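PDB 5CQF: L-lysine 6-monooxygenase, which probably hydroxylates the side-chain amino group of L-lysine as an FAD- and NADP-dependent monooxygenase of siderophore biosynthesis. Local coordinates for residues A[244-249]-A[282-287]; A[353-357]-A[399-403]. All blocks are in the same frame, centred on the assembly; numbering follows the deposited sequence.

Contact 1: A[244-249]-A[282-287]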
ATOM      1  N   THR A 244     -16.386   2.584 -11.707  1.00 49.09           N
ATOM      2  CA  THR A 244     -15.658   1.781 -12.702  1.00 50.00           C
ATOM      3  C   THR A 244     -14.862   0.637 -12.070  1.00 49.52           C
ATOM      4  O   THR A 244     -14.511   0.661 -10.880  1.00 46.42           O
ATOM      5  CB  THR A 244     -14.633   2.574 -13.547  1.00 53.24           C
ATOM      6  OG1 THR A 244     -13.495   2.944 -12.736  1.00 52.09           O
ATOM      7  CG2 THR A 244     -15.304   3.786 -14.256  1.00 54.22           C
ATOM      8  N   GLN A 245     -14.556  -0.362 -12.898  1.00 48.85           N
ATOM      9  CA  GLN A 245     -13.721  -1.446 -12.452  1.00 47.77           C
ATOM     10  C   GLN A 245     -12.301  -0.899 -12.242  1.00 44.95           C
ATOM     11  O   GLN A 245     -11.855   0.008 -12.950  1.00 43.21           O
ATOM     12  CB  GLN A 245     -13.805  -2.645 -13.418  1.00 51.31           C
ATOM     13  CG  GLN A 245     -15.168  -3.400 -13.367  1.00 55.01           C
ATOM     14  CD  GLN A 245     -15.288  -4.610 -12.383  1.00 59.61           C
ATOM     15  OE1 GLN A 245     -16.398  -5.100 -12.135  1.00 77.90           O
ATOM     16  NE2 GLN A 245     -14.169  -5.111 -11.861  1.00 64.39           N
ATOM     17  N   LEU A 246     -11.629  -1.407 -11.220  1.00 43.03           N
ATOM     18  CA  LEU A 246     -10.251  -1.067 -10.961  1.00 44.06           C
ATOM     19  C   LEU A 246      -9.342  -2.016 -11.751  1.00 41.79           C
ATOM     20  O   LEU A 246      -9.332  -3.227 -11.522  1.00 42.42           O
ATOM     21  CB  LEU A 246      -9.951  -1.105  -9.457  1.00 45.31           C
ATOM     22  CG  LEU A 246     -10.756  -0.059  -8.658  1.00 48.50           C
ATOM     23  CD1 LEU A 246     -10.855  -0.441  -7.186  1.00 51.05           C
ATOM     24  CD2 LEU A 246     -10.181   1.347  -8.791  1.00 48.42           C
ATOM     25  N   GLY A 247      -8.595  -1.443 -12.687  1.00 39.48           N
ATOM     26  CA  GLY A 247      -7.710  -2.190 -13.579  1.00 38.62           C
ATOM     27  C   GLY A 247      -8.432  -2.576 -14.854  1.00 36.42           C
ATOM     28  O   GLY A 247      -9.584  -2.955 -14.798  1.00 35.77           O
ATOM     29  N   GLN A 248      -7.755  -2.478 -15.993  1.00 36.16           N
ATOM     30  CA  GLN A 248      -8.313  -2.924 -17.261  1.00 36.59           C
ATOM     31  C   GLN A 248      -8.265  -4.436 -17.256  1.00 36.19           C
ATOM     32  O   GLN A 248      -7.511  -5.030 -16.493  1.00 37.17           O
ATOM     33  CB  GLN A 248      -7.592  -2.289 -18.468  1.00 37.71           C
ATOM     34  CG  GLN A 248      -7.743  -0.757 -18.444  1.00 40.88           C
ATOM     35  CD  GLN A 248      -7.052   0.005 -19.558  1.00 41.00           C
ATOM     36  OE1 GLN A 248      -6.222  -0.517 -20.256  1.00 43.16           O
ATOM     37  NE2 GLN A 248      -7.397   1.265 -19.702  1.00 43.16           N
ATOM     38  N   PHE A 249      -9.059  -5.044 -18.120  1.00 35.36           N
ATOM     39  CA  PHE A 249      -9.339  -6.478 -18.077  1.00 36.35           C
ATOM     40  C   PHE A 249      -8.076  -7.324 -18.073  1.00 35.43           C
ATOM     41  O   PHE A 249      -7.924  -8.175 -17.221  1.00 34.12           O
ATOM     42  CB  PHE A 249     -10.259  -6.857 -19.242  1.00 37.47           C
ATOM     43  CG  PHE A 249     -10.761  -8.276 -19.205  1.00 38.89           C
ATOM     44  CD1 PHE A 249     -11.935  -8.591 -18.527  1.00 38.59           C
ATOM     45  CD2 PHE A 249     -10.107  -9.289 -19.914  1.00 38.41           C
ATOM     46  CE1 PHE A 249     -12.429  -9.887 -18.532  1.00 38.37           C
ATOM     47  CE2 PHE A 249     -10.605 -10.589 -19.911  1.00 38.51           C
ATOM     48  CZ  PHE A 249     -11.762 -10.886 -19.217  1.00 38.11           C
ATOM     49  N   TYR A 282     -17.901  -4.167 -18.304  1.00 81.76           N
ATOM     50  CA  TYR A 282     -16.515  -4.056 -17.786  1.00 82.74           C
ATOM     51  C   TYR A 282     -15.713  -3.014 -18.561  1.00 82.34           C
ATOM     52  O   TYR A 282     -15.326  -3.249 -19.715  1.00 84.70           O
ATOM     53  CB  TYR A 282     -15.705  -5.390 -17.813  1.00 81.82           C
ATOM     54  CG  TYR A 282     -14.455  -5.311 -16.918  1.00 79.67           C
ATOM     55  CD1 TYR A 282     -13.356  -4.491 -17.254  1.00 77.04           C
ATOM     56  CD2 TYR A 282     -14.395  -6.002 -15.700  1.00 78.59           C
ATOM     57  CE1 TYR A 282     -12.238  -4.392 -16.423  1.00 73.79           C
ATOM     58  CE2 TYR A 282     -13.281  -5.898 -14.860  1.00 74.57           C
ATOM     59  CZ  TYR A 282     -12.208  -5.096 -15.221  1.00 72.92           C
ATOM     60  OH  TYR A 282     -11.118  -5.000 -14.386  1.00 68.00           O
ATOM     61  N   ALA A 283     -15.455  -1.883 -17.909  1.00 76.55           N
ATOM     62  CA  ALA A 283     -14.525  -0.869 -18.411  1.00 73.72           C
ATOM     63  C   ALA A 283     -13.704  -0.384 -17.213  1.00 65.88           C
ATOM     64  O   ALA A 283     -14.260   0.116 -16.230  1.00 69.01           O
ATOM     65  CB  ALA A 283     -15.282   0.283 -19.061  1.00 75.69           C
ATOM     66  N   GLY A 284     -12.391  -0.534 -17.290  1.00 54.82           N
ATOM     67  CA  GLY A 284     -11.556  -0.452 -16.100  1.00 48.71           C
ATOM     68  C   GLY A 284     -10.542   0.661 -16.189  1.00 42.86           C
ATOM     69  O   GLY A 284     -10.096   1.017 -17.254  1.00 40.27           O
ATOM     70  N   ILE A 285     -10.181   1.198 -15.041  1.00 40.98           N
ATOM     71  CA  ILE A 285      -9.248   2.302 -14.953  1.00 40.01           C
ATOM     72  C   ILE A 285      -8.155   1.949 -13.950  1.00 37.94           C
ATOM     73  O   ILE A 285      -8.457   1.416 -12.873  1.00 36.00           O
ATOM     74  CB  ILE A 285      -9.987   3.570 -14.509  1.00 41.30           C
ATOM     75  CG1 ILE A 285     -11.010   3.974 -15.573  1.00 44.84           C
ATOM     76  CG2 ILE A 285      -9.015   4.717 -14.273  1.00 42.25           C
ATOM     77  CD1 ILE A 285     -11.884   5.132 -15.136  1.00 47.44           C
ATOM     78  N   ASP A 286      -6.893   2.182 -14.339  1.00 36.95           N
ATOM     79  CA  ASP A 286      -5.732   2.026 -13.434  1.00 36.35           C
ATOM     80  C   ASP A 286      -6.121   2.617 -12.088  1.00 35.58           C
ATOM     81  O   ASP A 286      -6.489   3.791 -12.060  1.00 34.36           O
ATOM     82  CB  ASP A 286      -4.537   2.800 -14.024  1.00 37.96           C
ATOM     83  CG  ASP A 286      -3.267   2.731 -13.170  1.00 38.67           C
ATOM     84  OD1 ASP A 286      -3.323   2.287 -12.004  1.00 37.21           O
ATOM     85  OD2 ASP A 286      -2.190   3.135 -13.702  1.00 40.82           O
ATOM     86  N   PRO A 287      -6.078   1.815 -10.983  1.00 35.58           N
ATOM     87  CA  PRO A 287      -6.444   2.352  -9.663  1.00 35.53           C
ATOM     88  C   PRO A 287      -5.620   3.564  -9.246  1.00 34.95           C
ATOM     89  O   PRO A 287      -6.126   4.396  -8.554  1.00 33.38           O
ATOM     90  CB  PRO A 287      -6.238   1.168  -8.691  1.00 36.45           C
ATOM     91  CG  PRO A 287      -5.527   0.104  -9.468  1.00 37.78           C
ATOM     92  CD  PRO A 287      -5.775   0.372 -10.930  1.00 36.89           C
TER
HETATM   93  O   HOH W   1     -10.568   2.021 -19.813  1.00 39.37           O
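Q245 and L246 run parallel to G284 and I285, and the tight part of the contact is where these backbones meet. I285 N donates to Q245 O at 2.9 Å, and G247 N returns an almost straight bond (171°) to I285 O. A weak bond from Q245 N to A283 O lies at the start of the pairing. G284 CA lies 3.2 Å from Q245 O; because this buried residue has no side chain, G247 O and Q248 can also close over it, with a second CA-H...O contact to G247 O. The two short strands are joined by helices 255-264 and 267-280, a beta-alpha-beta arrangement, and D286 then N-caps helix 287-302, with OD1 accepting from D288 N. I285 also reaches S217 of helix 214-226, which follows a probable Rossmann-type glycine-rich turn. The Y282 ring, although poorly ordered, is closely wedged between Q245 and F249. Its CG stands anti to the backbone N (chi1 -164°), carrying the ring across 244-249, where OH donates to G247 O at 2.6 Å from above the carbonyl plane. Q245 CB lies over one ring face, 3.7 Å from the centroid; F249 turns its edge to the other, the planes at 89°. Q245, F249 and Y282 also pack on L243 of a second subunit. The contact opens to solvent at Q248, where a water donates to G284 O at 2.8 Å and is weakly held by Q248 NE2, whose stronger partner is G66 O.

Contact 2: A[353-357]-A[399-403]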
ATOM      1  N   GLN A 353     -13.614   2.231 -32.806  1.00 71.68           N
ATOM      2  CA  GLN A 353     -14.557   1.414 -33.566  1.00 74.66           C
ATOM      3  C   GLN A 353     -13.961   0.053 -33.896  1.00 72.21           C
ATOM      4  O   GLN A 353     -12.824  -0.009 -34.340  1.00 73.88           O
ATOM      5  CB  GLN A 353     -14.904   2.133 -34.888  1.00 75.39           C
ATOM      6  CG  GLN A 353     -16.109   1.551 -35.639  1.00 79.54           C
ATOM      7  CD  GLN A 353     -17.422   1.554 -34.824  1.00 72.37           C
ATOM      8  OE1 GLN A 353     -17.539   0.895 -33.802  1.00 64.71           O
ATOM      9  NE2 GLN A 353     -18.410   2.280 -35.303  1.00 72.36           N
ATOM     10  N   GLN A 354     -14.708  -1.032 -33.678  1.00 71.42           N
ATOM     11  CA  GLN A 354     -14.282  -2.340 -34.201  1.00 69.90           C
ATOM     12  C   GLN A 354     -14.767  -2.444 -35.651  1.00 66.83           C
ATOM     13  O   GLN A 354     -15.947  -2.319 -35.950  1.00 62.38           O
ATOM     14  CB  GLN A 354     -14.713  -3.553 -33.330  1.00 75.91           C
ATOM     15  CG  GLN A 354     -16.192  -3.644 -32.905  1.00 79.55           C
ATOM     16  CD  GLN A 354     -16.662  -5.062 -32.463  1.00 78.85           C
ATOM     17  OE1 GLN A 354     -15.968  -5.785 -31.724  1.00 64.16           O
ATOM     18  NE2 GLN A 354     -17.873  -5.442 -32.910  1.00 77.41           N
ATOM     19  N   TYR A 355     -13.827  -2.615 -36.564  1.00 63.40           N
ATOM     20  CA  TYR A 355     -14.169  -2.788 -37.948  1.00 62.00           C
ATOM     21  C   TYR A 355     -14.724  -4.193 -38.105  1.00 58.60           C
ATOM     22  O   TYR A 355     -14.361  -5.108 -37.361  1.00 51.12           O
ATOM     23  CB  TYR A 355     -12.928  -2.621 -38.814  1.00 64.45           C
ATOM     24  CG  TYR A 355     -12.466  -1.193 -38.995  1.00 67.32           C
ATOM     25  CD1 TYR A 355     -13.350  -0.209 -39.445  1.00 73.34           C
ATOM     26  CD2 TYR A 355     -11.131  -0.837 -38.788  1.00 68.12           C
ATOM     27  CE1 TYR A 355     -12.927   1.097 -39.652  1.00 76.37           C
ATOM     28  CE2 TYR A 355     -10.696   0.467 -38.985  1.00 70.50           C
ATOM     29  CZ  TYR A 355     -11.597   1.432 -39.415  1.00 76.67           C
ATOM     30  OH  TYR A 355     -11.183   2.731 -39.631  1.00 79.04           O
ATOM     31  N   LEU A 356     -15.641  -4.359 -39.047  1.00 55.68           N
ATOM     32  CA  LEU A 356     -16.080  -5.704 -39.425  1.00 56.88           C
ATOM     33  C   LEU A 356     -15.051  -6.227 -40.414  1.00 53.39           C
ATOM     34  O   LEU A 356     -14.598  -7.355 -40.294  1.00 50.79           O
ATOM     35  CB  LEU A 356     -17.504  -5.697 -40.026  1.00 56.57           C
ATOM     36  CG  LEU A 356     -18.578  -5.181 -39.062  1.00 59.63           C
ATOM     37  CD1 LEU A 356     -19.956  -5.223 -39.702  1.00 60.21           C
ATOM     38  CD2 LEU A 356     -18.579  -5.937 -37.729  1.00 58.84           C
ATOM     39  N   ILE A 357     -14.709  -5.375 -41.381  1.00 52.18           N
ATOM     40  CA  ILE A 357     -13.655  -5.618 -42.339  1.00 54.20           C
ATOM     41  C   ILE A 357     -12.789  -4.373 -42.375  1.00 54.07           C
ATOM     42  O   ILE A 357     -13.268  -3.310 -42.749  1.00 57.51           O
ATOM     43  CB  ILE A 357     -14.216  -5.825 -43.753  1.00 56.28           C
ATOM     44  CG1 ILE A 357     -15.048  -7.101 -43.797  1.00 57.53           C
ATOM     45  CG2 ILE A 357     -13.069  -5.911 -44.765  1.00 58.32           C
ATOM     46  CD1 ILE A 357     -15.763  -7.339 -45.113  1.00 59.86           C
ATOM     47  N   LEU A 399      -6.891  -7.835 -30.467  1.00 43.44           N
ATOM     48  CA  LEU A 399      -8.126  -8.371 -29.936  1.00 44.57           C
ATOM     49  C   LEU A 399      -9.324  -7.570 -30.442  1.00 45.43           C
ATOM     50  O   LEU A 399      -9.176  -6.455 -30.929  1.00 45.21           O
ATOM     51  CB  LEU A 399      -8.087  -8.361 -28.414  1.00 44.50           C
ATOM     52  CG  LEU A 399      -7.138  -9.415 -27.822  1.00 44.03           C
ATOM     53  CD1 LEU A 399      -6.982  -9.217 -26.326  1.00 44.33           C
ATOM     54  CD2 LEU A 399      -7.647 -10.821 -28.097  1.00 43.03           C
ATOM     55  N   SER A 400     -10.499  -8.188 -30.350  1.00 45.70           N
ATOM     56  CA  SER A 400     -11.807  -7.535 -30.569  1.00 43.52           C
ATOM     57  C   SER A 400     -12.880  -8.352 -29.867  1.00 43.51           C
ATOM     58  O   SER A 400     -12.738  -9.577 -29.710  1.00 43.42           O
ATOM     59  CB  SER A 400     -12.163  -7.440 -32.052  1.00 41.73           C
ATOM     60  OG  SER A 400     -12.254  -8.710 -32.654  1.00 40.41           O
ATOM     61  N   GLU A 401     -13.944  -7.682 -29.446  1.00 42.77           N
ATOM     62  CA  GLU A 401     -15.079  -8.373 -28.870  1.00 46.07           C
ATOM     63  C   GLU A 401     -15.665  -9.399 -29.863  1.00 44.25           C
ATOM     64  O   GLU A 401     -15.959 -10.529 -29.488  1.00 43.94           O
ATOM     65  CB  GLU A 401     -16.135  -7.359 -28.364  1.00 50.08           C
ATOM     66  CG  GLU A 401     -15.584  -6.561 -27.180  1.00 55.72           C
ATOM     67  CD  GLU A 401     -16.619  -5.787 -26.357  1.00 60.14           C
ATOM     68  OE1 GLU A 401     -16.316  -5.480 -25.177  1.00 64.59           O
ATOM     69  OE2 GLU A 401     -17.708  -5.472 -26.868  1.00 63.12           O
ATOM     70  N   ARG A 402     -15.783  -9.017 -31.129  1.00 44.74           N
ATOM     71  CA  ARG A 402     -16.542  -9.809 -32.112  1.00 45.72           C
ATOM     72  C   ARG A 402     -15.805 -11.116 -32.460  1.00 45.12           C
ATOM     73  O   ARG A 402     -16.434 -12.140 -32.670  1.00 44.81           O
ATOM     74  CB  ARG A 402     -16.863  -8.978 -33.380  1.00 45.03           C
ATOM     75  CG  ARG A 402     -15.620  -8.535 -34.177  1.00 47.22           C
ATOM     76  CD  ARG A 402     -15.939  -7.759 -35.454  1.00 48.21           C
ATOM     77  NE  ARG A 402     -16.569  -8.601 -36.460  1.00 50.88           N
ATOM     78  CZ  ARG A 402     -15.920  -9.489 -37.207  1.00 53.06           C
ATOM     79  NH1 ARG A 402     -14.604  -9.655 -37.088  1.00 56.93           N
ATOM     80  NH2 ARG A 402     -16.580 -10.211 -38.094  1.00 54.42           N
ATOM     81  N   SER A 403     -14.476 -11.081 -32.523  1.00 44.45           N
ATOM     82  CA  SER A 403     -13.694 -12.272 -32.862  1.00 41.84           C
ATOM     83  C   SER A 403     -13.167 -13.000 -31.631  1.00 40.99           C
ATOM     84  O   SER A 403     -12.979 -14.207 -31.668  1.00 40.49           O
ATOM     85  CB  SER A 403     -12.524 -11.891 -33.767  1.00 42.24           C
ATOM     86  OG  SER A 403     -12.974 -11.442 -35.029  1.00 45.29           O
TER
HETATM   87  O   HOH W   2     -13.829  -4.529 -29.850  0.50 12.71           O
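Q354 and S400 bring the two backbones closest, yet their CA atoms remain 6.8 Å apart, and no backbone-to-backbone hydrogen bond joins 353-357 to 399-403. The first segment is an irregular loop; the second turns at S400 into the short helix 401-404. S400 is the N-cap, and its OG accepts from S403 N at 3.3 Å. Side chains make the connection between the two segments. Q354 has its CG between the backbone N and the carbonyl carbon (chi1 50°), and from there the extended chain carries the amide to the beginning of the helix. Its OE1 accepts from R402 N at 3.3 Å, a bent bond of 138°, and also accepts a hydrogen bond from a water, which in turn accepts from E401 N. One amide oxygen thus serves two first-turn N-H groups, one directly and one through solvent. The loop comes after strand 345-348 of one parallel sheet, while the helix comes after edge strand 393-396 of the other, so the contact ties together the connections leaving the two Rossmann-like sheets. R402 passes obliquely beside Q354, CB lying 3.7 Å from NE2, and then bends at chi3 (-68°) toward L356. There CD2 of L356 approaches R402 NE to 3.6 Å, the two chains at about a right angle, and L356 O lies over one guanidinium face near its rim. The charge is met farther along the same connection, where NH2 forms a salt bridge with D373 and a hydrogen bond to L376 O. E401 pairs with R278 of helix 267-280.

Contact 1 is partly buried and contact 2 lies at the surface; their centres are 20 Å apart, with nearest atoms about 6 Å apart and no touch. They follow one another along the chain, yet both involve helix 267-280: it leads into the strand of 282-287, and its R278 meets Q354 and E401 of contact 2. Backbone pairing and aromatic packing hold 244-249 to 282-287, where a second subunit joins in. By contrast, 353-357 and 399-403 rely on one amide, a water and an arginine whose charge is answered elsewhere, and no other chain touches them. The helix that starts in contact 1 is long, that of contact 2 a single short turn.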